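Side-chain contacts in peptidase M3B, oligoendopeptidase F (Enterococcus faecium, PDB 2QR4), which probably cleaves short peptides as a zinc-dependent metalloendopeptidase of the oligoendopeptidase F branch of family M3: residues A[263-268]-A[568-573]; A[433-438]-A[507-512]; A[105-110]-A[115-120]. One frame throughout, in Å; residues are numbered along the deposited sequence.

In the fold
Interactions 1 and 2 form one continuous packing region, in which helices 260-274, 418-454, 503-520 and 557-579 meet. Their centres lie about 16 Å apart and they touch directly, Leu263 CG meeting Phe437 CG at 3.8 Å, while Lys433 packs against Leu263, Tyr266 and Met267. Along the sequence, the pairing of 433-438 with 507-512 falls between the two segments of interaction 1. Interaction 3 belongs to the earlier Oligopeptidase F range, its centre about 39 Å from that of interaction 2 and about 54 Å from that of interaction 1; interactions 1 and 3 lie on opposite sides of the chain's centre. The family's zinc-binding HExxH sequence lies on helix 361-379, outside all three contacts.

Interaction 1 (A[263-268]-A[568-573])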
loop_
_atom_site.group_PDB
_atom_site.type_symbol
_atom_site.label_atom_id
_atom_site.label_comp_id
_atom_site.label_asym_id
_atom_site.label_seq_id
_atom_site.Cartn_x
_atom_site.Cartn_y
_atom_site.Cartn_z
ATOM N N LEU A 263 -5.432 33.184 -16.913
ATOM C CA LEU A 263 -4.600 32.944 -15.727
ATOM C C LEU A 263 -3.228 33.594 -15.900
ATOM O O LEU A 263 -2.722 34.249 -14.983
ATOM C CB LEU A 263 -4.383 31.441 -15.500
ATOM C CG LEU A 263 -4.311 30.834 -14.082
ATOM C CD1 LEU A 263 -3.410 29.602 -14.036
ATOM C CD2 LEU A 263 -3.886 31.802 -13.015
ATOM N N HIS A 264 -2.619 33.385 -17.070
ATOM C CA HIS A 264 -1.315 33.955 -17.363
ATOM C C HIS A 264 -1.343 35.444 -17.086
ATOM O O HIS A 264 -0.473 35.970 -16.387
ATOM C CB HIS A 264 -0.897 33.692 -18.819
ATOM C CG HIS A 264 -0.666 32.244 -19.126
ATOM N ND1 HIS A 264 -0.406 31.785 -20.399
ATOM C CD2 HIS A 264 -0.695 31.149 -18.330
ATOM C CE1 HIS A 264 -0.265 30.471 -20.370
ATOM N NE2 HIS A 264 -0.432 30.060 -19.126
ATOM N N ARG A 265 -2.368 36.105 -17.617
ATOM C CA ARG A 265 -2.577 37.534 -17.412
ATOM C C ARG A 265 -2.753 37.906 -15.940
ATOM O O ARG A 265 -2.209 38.914 -15.488
ATOM C CB ARG A 265 -3.814 37.993 -18.171
ATOM C CG ARG A 265 -3.542 38.717 -19.446
ATOM C CD ARG A 265 -4.304 40.037 -19.428
ATOM N NE ARG A 265 -5.653 39.913 -19.954
ATOM C CZ ARG A 265 -6.560 40.873 -19.856
ATOM N NH1 ARG A 265 -6.260 41.998 -19.231
ATOM N NH2 ARG A 265 -7.768 40.704 -20.362
ATOM N N TYR A 266 -3.531 37.108 -15.207
ATOM C CA TYR A 266 -3.761 37.370 -13.785
ATOM C C TYR A 266 -2.444 37.268 -13.011
ATOM O O TYR A 266 -2.196 38.027 -12.073
ATOM C CB TYR A 266 -4.807 36.401 -13.230
ATOM C CG TYR A 266 -5.206 36.660 -11.799
ATOM C CD1 TYR A 266 -5.348 37.951 -11.325
ATOM C CD2 TYR A 266 -5.473 35.612 -10.931
ATOM C CE1 TYR A 266 -5.720 38.199 -10.029
ATOM C CE2 TYR A 266 -5.847 35.850 -9.628
ATOM C CZ TYR A 266 -5.970 37.151 -9.180
ATOM O OH TYR A 266 -6.367 37.417 -7.885
HETATM N N MSE A 267 -1.583 36.352 -13.441
HETATM C CA MSE A 267 -0.264 36.196 -12.832
HETATM C C MSE A 267 0.660 37.395 -13.133
HETATM O O MSE A 267 1.365 37.866 -12.243
HETATM C CB MSE A 267 0.361 34.866 -13.249
HETATM C CG MSE A 267 -0.422 33.651 -12.744
HETATM SE SE MSE A 267 -0.566 33.493 -10.770
HETATM C CE MSE A 267 -2.215 34.491 -10.439
ATOM N N GLU A 268 0.625 37.919 -14.357
ATOM C CA GLU A 268 1.339 39.162 -14.650
ATOM C C GLU A 268 0.896 40.268 -13.699
ATOM O O GLU A 268 1.723 41.038 -13.190
ATOM C CB GLU A 268 1.137 39.622 -16.105
ATOM C CG GLU A 268 1.568 38.599 -17.166
ATOM C CD GLU A 268 3.098 38.520 -17.396
ATOM O OE1 GLU A 268 3.891 39.274 -16.766
ATOM O OE2 GLU A 268 3.503 37.678 -18.229
ATOM N N GLN A 568 -13.580 40.072 -17.849
ATOM C CA GLN A 568 -14.051 41.437 -17.656
ATOM C C GLN A 568 -13.683 42.011 -16.288
ATOM O O GLN A 568 -13.296 43.170 -16.177
ATOM C CB GLN A 568 -15.536 41.653 -18.041
ATOM C CG GLN A 568 -16.520 40.643 -17.565
ATOM C CD GLN A 568 -17.881 40.805 -18.244
ATOM O OE1 GLN A 568 -18.320 39.944 -18.999
ATOM N NE2 GLN A 568 -18.551 41.903 -17.962
ATOM N N ARG A 569 -13.739 41.195 -15.248
ATOM C CA ARG A 569 -13.383 41.698 -13.933
ATOM C C ARG A 569 -11.862 41.901 -13.803
ATOM O O ARG A 569 -11.399 42.835 -13.162
ATOM C CB ARG A 569 -13.971 40.813 -12.843
ATOM C CG ARG A 569 -15.532 40.808 -12.874
ATOM C CD ARG A 569 -16.120 39.948 -11.753
ATOM N NE ARG A 569 -17.542 40.180 -11.632
ATOM C CZ ARG A 569 -18.355 39.489 -10.841
ATOM N NH1 ARG A 569 -17.881 38.490 -10.116
ATOM N NH2 ARG A 569 -19.651 39.793 -10.798
ATOM N N LEU A 570 -11.099 41.054 -14.471
ATOM C CA LEU A 570 -9.664 41.200 -14.551
ATOM C C LEU A 570 -9.322 42.526 -15.233
ATOM O O LEU A 570 -8.544 43.327 -14.695
ATOM C CB LEU A 570 -9.073 40.002 -15.306
ATOM C CG LEU A 570 -7.598 39.999 -15.707
ATOM C CD1 LEU A 570 -6.750 40.351 -14.510
ATOM C CD2 LEU A 570 -7.221 38.629 -16.242
ATOM N N ASN A 571 -9.918 42.757 -16.404
ATOM C CA ASN A 571 -9.739 44.010 -17.144
ATOM C C ASN A 571 -10.106 45.250 -16.317
ATOM O O ASN A 571 -9.409 46.266 -16.365
ATOM C CB ASN A 571 -10.529 43.986 -18.464
ATOM C CG ASN A 571 -9.819 43.199 -19.564
ATOM O OD1 ASN A 571 -8.632 42.868 -19.440
ATOM N ND2 ASN A 571 -10.541 42.915 -20.662
ATOM N N GLU A 572 -11.188 45.162 -15.548
ATOM C CA GLU A 572 -11.607 46.273 -14.687
ATOM C C GLU A 572 -10.606 46.516 -13.544
ATOM O O GLU A 572 -10.320 47.657 -13.192
ATOM C CB GLU A 572 -13.033 46.063 -14.139
ATOM C CG GLU A 572 -13.492 47.162 -13.161
ATOM C CD GLU A 572 -14.870 46.907 -12.547
ATOM O OE1 GLU A 572 -15.467 45.830 -12.795
ATOM O OE2 GLU A 572 -15.362 47.800 -11.816
ATOM N N LEU A 573 -10.064 45.444 -12.980
ATOM C CA LEU A 573 -9.061 45.562 -11.913
ATOM C C LEU A 573 -7.773 46.241 -12.407
ATOM O O LEU A 573 -7.231 47.113 -11.742
ATOM C CB LEU A 573 -8.735 44.177 -11.331
ATOM C CG LEU A 573 -7.714 44.150 -10.189
ATOM C CD1 LEU A 573 -8.117 45.095 -9.025
ATOM C CD2 LEU A 573 -7.491 42.734 -9.696
#
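Leu570 reaches across to Arg265 and Tyr266, and these three side chains make up most of the contact. Its CG is anti to the backbone N (chi1 171°), which sends the forked end toward the opposing helix. There the two methyls divide the work. Leu570 CD2 lies 4.0 Å from Arg265 CB and close to the backbone N of Tyr266, while Leu570 CD1 approaches Tyr266 CD1 at 4.2 Å, obliquely to the ring. Arg265 does not run straight out. Its chain bends at chi2 and again at chi3, bringing the guanidinium to the leucine so that Leu570 CD2 sits 4.2 Å above the middle of one face. That methyl therefore touches both the CB and one guanidinium face of Arg265.

At its edge the guanidinium meets Asn571, whose OD1 lies in the guanidinium plane and accepts from both NH1 and NH2 of Arg265. Both bonds are modelled at 2.5 Å, short for such pairs, and Asn571 has two conformers, so the exact geometry of this forked grip is doubtful. The arginine's charge has a further partner on the same helix as Asn571, a salt bridge from NH1 to Glu574. The Tyr266 ring also packs on Leu429 of helix 418-454.

Helices 260-274 and 557-579 run nearly parallel here, 21° apart with axes 10.9 Å from each other, a spacing bridged by long side chains: an arginine-asparagine pair beside a leucine-tyrosine contact, within the mainly helical fold of an M3 peptidase.

Interaction 2 (A[433-438]-A[507-512]); sequences KGTVFR and TGFSAA
Phe509 lies against Thr435 and Val436, which both approach from the same side of its ring plane, Thr435 near CD1 and Val436 near CD2 and CE2. The enclosed part is at the valine: Val436 CG1 comes to 3.9 Å from Phe509 CD2 and 4.1 Å from Phe509 CE2, and Val436 is buried, backed by Val256 of helix 246-258. With its CG anti to the backbone N (chi1 178°), the phenylalanine holds the ring out toward helix 418-454.

The threonine part is looser toward solvent, Thr435 and Phe509 both being partly exposed. Here Thr435 CG2 rests 3.8 Å from Phe509 CB, and both CB and CG2 of Thr435 come to 3.9 Å from Phe509 CD1. The threonine and valine approaches are oblique to the ring, and both side chains cross that of Phe509 at about a right angle. No hydrogen bond joins the two segments. The polar arm of Thr435 turns back to its own helix, OG1 bonding to Gly431 O. That helix widens here into a pi-type turn, Arg438 N bonding to Lys433 O at 3.0 Å.

Ser506, just ahead of 507-512, adds a polar link between the helices through OG to the carbonyls of Thr435 and Val436, while Phe432 meets the Phe509 ring edge-to-face. Helix 503-520 is thereby joined to helix 418-454, and also packs on helices 394-414, 557-579 and 246-258.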
loop_
_atom_site.group_PDB
_atom_site.type_symbol
_atom_site.label_atom_id
_atom_site.label_comp_id
_atom_site.label_asym_id
_atom_site.label_seq_id
_atom_site.Cartn_x
_atom_site.Cartn_y
_atom_site.Cartn_z
ATOM N N LYS A 433 -9.229 31.541 -9.442
ATOM C CA LYS A 433 -7.950 30.871 -9.668
ATOM C C LYS A 433 -7.867 29.513 -8.930
ATOM O O LYS A 433 -7.386 28.518 -9.483
ATOM C CB LYS A 433 -6.752 31.771 -9.295
ATOM C CG LYS A 433 -5.399 31.009 -9.162
ATOM C CD LYS A 433 -4.405 31.734 -8.247
ATOM C CE LYS A 433 -4.162 31.008 -6.910
ATOM N NZ LYS A 433 -3.337 29.738 -7.031
ATOM N N GLY A 434 -8.320 29.472 -7.686
ATOM C CA GLY A 434 -8.187 28.251 -6.889
ATOM C C GLY A 434 -9.213 27.173 -7.214
ATOM O O GLY A 434 -8.917 25.979 -7.154
ATOM N N THR A 435 -10.425 27.582 -7.561
ATOM C CA THR A 435 -11.500 26.628 -7.695
ATOM C C THR A 435 -11.678 26.145 -9.132
ATOM O O THR A 435 -12.084 25.007 -9.349
ATOM C CB THR A 435 -12.793 27.207 -7.163
ATOM O OG1 THR A 435 -12.514 27.822 -5.907
ATOM C CG2 THR A 435 -13.840 26.116 -6.964
ATOM N N VAL A 436 -11.376 26.977 -10.124
ATOM C CA VAL A 436 -11.428 26.434 -11.482
ATOM C C VAL A 436 -10.083 26.006 -12.054
ATOM O O VAL A 436 -9.931 24.844 -12.417
ATOM C CB VAL A 436 -12.317 27.233 -12.467
ATOM C CG1 VAL A 436 -12.611 28.598 -11.951
ATOM C CG2 VAL A 436 -11.729 27.246 -13.867
ATOM N N PHE A 437 -9.112 26.919 -12.094
ATOM C CA PHE A 437 -7.822 26.630 -12.706
ATOM C C PHE A 437 -7.037 25.558 -11.947
ATOM O O PHE A 437 -6.599 24.561 -12.534
ATOM C CB PHE A 437 -6.988 27.915 -12.909
ATOM C CG PHE A 437 -7.460 28.753 -14.064
ATOM C CD1 PHE A 437 -7.300 28.307 -15.373
ATOM C CD2 PHE A 437 -8.102 29.973 -13.845
ATOM C CE1 PHE A 437 -7.771 29.070 -16.460
ATOM C CE2 PHE A 437 -8.559 30.750 -14.923
ATOM C CZ PHE A 437 -8.391 30.289 -16.232
ATOM N N ARG A 438 -6.870 25.756 -10.647
ATOM C CA ARG A 438 -6.068 24.838 -9.836
ATOM C C ARG A 438 -6.724 23.443 -9.706
ATOM O O ARG A 438 -6.079 22.416 -9.926
ATOM C CB ARG A 438 -5.781 25.486 -8.483
ATOM C CG ARG A 438 -4.935 24.683 -7.508
ATOM C CD ARG A 438 -4.310 25.637 -6.474
ATOM N NE ARG A 438 -3.803 24.959 -5.278
ATOM C CZ ARG A 438 -2.651 24.284 -5.220
ATOM N NH1 ARG A 438 -2.293 23.706 -4.088
ATOM N NH2 ARG A 438 -1.859 24.162 -6.291
ATOM N N THR A 507 -16.569 22.351 -12.034
ATOM C CA THR A 507 -17.825 22.310 -12.784
ATOM C C THR A 507 -18.904 22.964 -11.949
ATOM O O THR A 507 -19.756 23.696 -12.468
ATOM C CB THR A 507 -18.259 20.869 -13.160
ATOM O OG1 THR A 507 -18.403 20.080 -11.978
ATOM C CG2 THR A 507 -17.223 20.216 -14.046
ATOM N N GLY A 508 -18.836 22.715 -10.643
ATOM C CA GLY A 508 -19.782 23.281 -9.690
ATOM C C GLY A 508 -19.678 24.786 -9.607
ATOM O O GLY A 508 -20.691 25.483 -9.610
ATOM N N PHE A 509 -18.449 25.285 -9.537
ATOM C CA PHE A 509 -18.198 26.720 -9.494
ATOM C C PHE A 509 -18.739 27.400 -10.749
ATOM O O PHE A 509 -19.399 28.439 -10.675
ATOM C CB PHE A 509 -16.696 26.975 -9.383
ATOM C CG PHE A 509 -16.321 28.433 -9.372
ATOM C CD1 PHE A 509 -16.015 29.075 -8.181
ATOM C CD2 PHE A 509 -16.262 29.157 -10.555
ATOM C CE1 PHE A 509 -15.658 30.418 -8.164
ATOM C CE2 PHE A 509 -15.911 30.500 -10.547
ATOM C CZ PHE A 509 -15.602 31.130 -9.353
ATOM N N SER A 510 -18.452 26.802 -11.900
ATOM C CA SER A 510 -18.957 27.302 -13.168
ATOM C C SER A 510 -20.478 27.270 -13.200
ATOM O O SER A 510 -21.109 28.227 -13.649
ATOM C CB SER A 510 -18.367 26.507 -14.334
ATOM O OG SER A 510 -16.979 26.775 -14.438
ATOM N N ALA A 511 -21.067 26.186 -12.700
ATOM C CA ALA A 511 -22.523 26.099 -12.649
ATOM C C ALA A 511 -23.060 27.210 -11.764
ATOM O O ALA A 511 -23.986 27.936 -12.149
ATOM C CB ALA A 511 -22.989 24.740 -12.157
ATOM N N ALA A 512 -22.466 27.372 -10.587
ATOM C CA ALA A 512 -22.928 28.430 -9.718
ATOM C C ALA A 512 -22.889 29.762 -10.485
ATOM O O ALA A 512 -23.852 30.534 -10.458
ATOM C CB ALA A 512 -22.107 28.493 -8.459
#

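Interaction 3 (A[105-110]-A[115-120]); sequences QYFKEE and VYRHYI
Phe107 fills the space between its helix and Arg117 and Ile120 on the next. Its CG lies beside its own backbone N (chi1 -81°), a setting that swings the ring toward the second helix. At the root, Phe107 CB is 4.2 Å from Arg117 NH1. Further out, Phe107 CD2 lies 3.8 Å from Arg117 NH1 and against one face of the guanidinium, displaced toward its rim. The two planes are 56° apart, so the groups are tilted and not stacked. Phe107 CE2 comes next, modelled at 3.3 Å from Arg117 CB, a separation too short to trust in detail. At the tip, Phe107 CZ meets Arg117 CA at 3.8 Å and Ile120 CG1 at 4.1 Å, the isoleucine arriving at the ring edge.

Bends at chi2 and chi3 bring the Arg117 guanidinium across the Phe107 ring, and its charge is met by Glu114 through a salt bridge from NE. Trp104 meets the Phe107 ring edge-to-face, and Leu113 of the connecting loop touches it as well. Phe107 thus packs between two consecutive helices, 100-109 and 117-124, joined by a short loop in the Oligopeptidase F range.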
loop_
_atom_site.group_PDB
_atom_site.type_symbol
_atom_site.label_atom_id
_atom_site.label_comp_id
_atom_site.label_asym_id
_atom_site.label_seq_id
_atom_site.Cartn_x
_atom_site.Cartn_y
_atom_site.Cartn_z
ATOM N N GLN A 105 -42.279 -6.632 -12.499
ATOM C CA GLN A 105 -43.492 -7.402 -12.249
ATOM C C GLN A 105 -43.707 -7.541 -10.741
ATOM O O GLN A 105 -44.845 -7.551 -10.260
ATOM C CB GLN A 105 -43.409 -8.774 -12.927
ATOM C CG GLN A 105 -44.702 -9.581 -12.891
ATOM C CD GLN A 105 -45.938 -8.731 -13.132
ATOM O OE1 GLN A 105 -46.917 -8.829 -12.394
ATOM N NE2 GLN A 105 -45.893 -7.880 -14.158
ATOM N N TYR A 106 -42.601 -7.640 -10.003
ATOM C CA TYR A 106 -42.627 -7.669 -8.544
ATOM C C TYR A 106 -43.141 -6.340 -7.993
ATOM O O TYR A 106 -43.818 -6.301 -6.966
ATOM C CB TYR A 106 -41.220 -7.902 -7.992
ATOM C CG TYR A 106 -40.735 -9.335 -7.941
ATOM C CD1 TYR A 106 -41.618 -10.411 -8.000
ATOM C CD2 TYR A 106 -39.379 -9.606 -7.780
ATOM C CE1 TYR A 106 -41.149 -11.725 -7.930
ATOM C CE2 TYR A 106 -38.905 -10.906 -7.705
ATOM C CZ TYR A 106 -39.786 -11.959 -7.775
ATOM O OH TYR A 106 -39.281 -13.238 -7.695
ATOM N N PHE A 107 -42.792 -5.252 -8.672
ATOM C CA PHE A 107 -43.219 -3.914 -8.267
ATOM C C PHE A 107 -44.724 -3.694 -8.409
ATOM O O PHE A 107 -45.324 -2.986 -7.603
ATOM C CB PHE A 107 -42.438 -2.843 -9.032
ATOM C CG PHE A 107 -41.070 -2.578 -8.461
ATOM C CD1 PHE A 107 -40.093 -3.554 -8.487
ATOM C CD2 PHE A 107 -40.764 -1.355 -7.892
ATOM C CE1 PHE A 107 -38.831 -3.310 -7.957
ATOM C CE2 PHE A 107 -39.512 -1.110 -7.361
ATOM C CZ PHE A 107 -38.547 -2.084 -7.391
ATOM N N LYS A 108 -45.331 -4.291 -9.430
ATOM C CA LYS A 108 -46.779 -4.230 -9.569
ATOM C C LYS A 108 -47.427 -4.954 -8.398
ATOM O O LYS A 108 -48.419 -4.486 -7.839
ATOM C CB LYS A 108 -47.241 -4.865 -10.882
ATOM C CG LYS A 108 -47.143 -3.958 -12.099
ATOM C CD LYS A 108 -48.112 -4.407 -13.182
ATOM C CE LYS A 108 -49.530 -4.510 -12.625
ATOM N NZ LYS A 108 -50.522 -4.898 -13.662
ATOM N N GLU A 109 -46.854 -6.095 -8.027
ATOM C CA GLU A 109 -47.427 -6.946 -6.984
ATOM C C GLU A 109 -47.266 -6.363 -5.579
ATOM O O GLU A 109 -48.111 -6.581 -4.717
ATOM C CB GLU A 109 -46.818 -8.354 -7.041
ATOM C CG GLU A 109 -46.785 -8.954 -8.441
ATOM C CD GLU A 109 -46.346 -10.407 -8.464
ATOM O OE1 GLU A 109 -46.857 -11.153 -9.329
ATOM O OE2 GLU A 109 -45.500 -10.805 -7.629
ATOM N N GLU A 110 -46.180 -5.632 -5.351
ATOM C CA GLU A 110 -45.880 -5.123 -4.013
ATOM C C GLU A 110 -45.452 -3.657 -4.021
ATOM O O GLU A 110 -44.260 -3.355 -4.026
ATOM C CB GLU A 110 -44.813 -5.993 -3.330
ATOM C CG GLU A 110 -44.371 -5.497 -1.956
ATOM C CD GLU A 110 -45.533 -5.235 -0.997
ATOM O OE1 GLU A 110 -45.595 -5.899 0.055
ATOM O OE2 GLU A 110 -46.378 -4.367 -1.290
ATOM N N VAL A 115 -40.444 2.121 -2.821
ATOM C CA VAL A 115 -39.490 2.867 -2.006
ATOM C C VAL A 115 -38.057 2.614 -2.457
ATOM O O VAL A 115 -37.172 3.433 -2.198
ATOM C CB VAL A 115 -39.603 2.496 -0.513
ATOM C CG1 VAL A 115 -38.602 3.273 0.301
ATOM C CG2 VAL A 115 -41.015 2.754 0.003
ATOM N N TYR A 116 -37.836 1.484 -3.132
ATOM C CA TYR A 116 -36.499 1.094 -3.557
ATOM C C TYR A 116 -36.286 1.145 -5.067
ATOM O O TYR A 116 -35.216 0.777 -5.556
ATOM C CB TYR A 116 -36.177 -0.321 -3.057
ATOM C CG TYR A 116 -36.184 -0.437 -1.561
ATOM C CD1 TYR A 116 -37.225 -1.077 -0.900
ATOM C CD2 TYR A 116 -35.161 0.112 -0.802
ATOM C CE1 TYR A 116 -37.243 -1.175 0.480
ATOM C CE2 TYR A 116 -35.172 0.024 0.580
ATOM C CZ TYR A 116 -36.216 -0.624 1.211
ATOM O OH TYR A 116 -36.229 -0.724 2.574
ATOM N N ARG A 117 -37.290 1.584 -5.818
ATOM C CA ARG A 117 -37.194 1.456 -7.269
ATOM C C ARG A 117 -35.906 2.095 -7.799
ATOM O O ARG A 117 -35.149 1.461 -8.534
ATOM C CB ARG A 117 -38.454 1.977 -7.975
ATOM C CG ARG A 117 -38.282 3.202 -8.861
ATOM C CD ARG A 117 -39.072 3.013 -10.154
ATOM N NE ARG A 117 -40.389 2.425 -9.902
ATOM C CZ ARG A 117 -41.005 1.570 -10.717
ATOM N NH1 ARG A 117 -42.204 1.093 -10.394
ATOM N NH2 ARG A 117 -40.420 1.180 -11.844
ATOM N N HIS A 118 -35.646 3.329 -7.386
ATOM C CA HIS A 118 -34.436 4.042 -7.774
ATOM C C HIS A 118 -33.159 3.255 -7.433
ATOM O O HIS A 118 -32.159 3.320 -8.157
ATOM C CB HIS A 118 -34.448 5.454 -7.167
ATOM C CG HIS A 118 -33.158 5.859 -6.525
ATOM N ND1 HIS A 118 -32.120 6.426 -7.232
ATOM C CD2 HIS A 118 -32.747 5.795 -5.235
ATOM C CE1 HIS A 118 -31.119 6.683 -6.409
ATOM N NE2 HIS A 118 -31.474 6.310 -5.191
ATOM N N TYR A 119 -33.202 2.486 -6.351
ATOM C CA TYR A 119 -32.058 1.653 -5.993
ATOM C C TYR A 119 -31.964 0.420 -6.890
ATOM O O TYR A 119 -30.878 0.055 -7.349
ATOM C CB TYR A 119 -32.113 1.252 -4.522
ATOM C CG TYR A 119 -31.121 0.185 -4.158
ATOM C CD1 TYR A 119 -29.778 0.495 -3.959
ATOM C CD2 TYR A 119 -31.523 -1.144 -4.021
ATOM C CE1 TYR A 119 -28.855 -0.493 -3.632
ATOM C CE2 TYR A 119 -30.615 -2.136 -3.691
ATOM C CZ TYR A 119 -29.279 -1.805 -3.499
ATOM O OH TYR A 119 -28.369 -2.790 -3.171
ATOM N N ILE A 120 -33.102 -0.214 -7.148
ATOM C CA ILE A 120 -33.150 -1.360 -8.053
ATOM C C ILE A 120 -32.874 -0.941 -9.505
ATOM O O ILE A 120 -32.330 -1.711 -10.288
ATOM C CB ILE A 120 -34.499 -2.104 -7.945
ATOM C CG1 ILE A 120 -34.630 -2.740 -6.559
ATOM C CG2 ILE A 120 -34.625 -3.172 -9.026
ATOM C CD1 ILE A 120 -33.374 -3.485 -6.116
#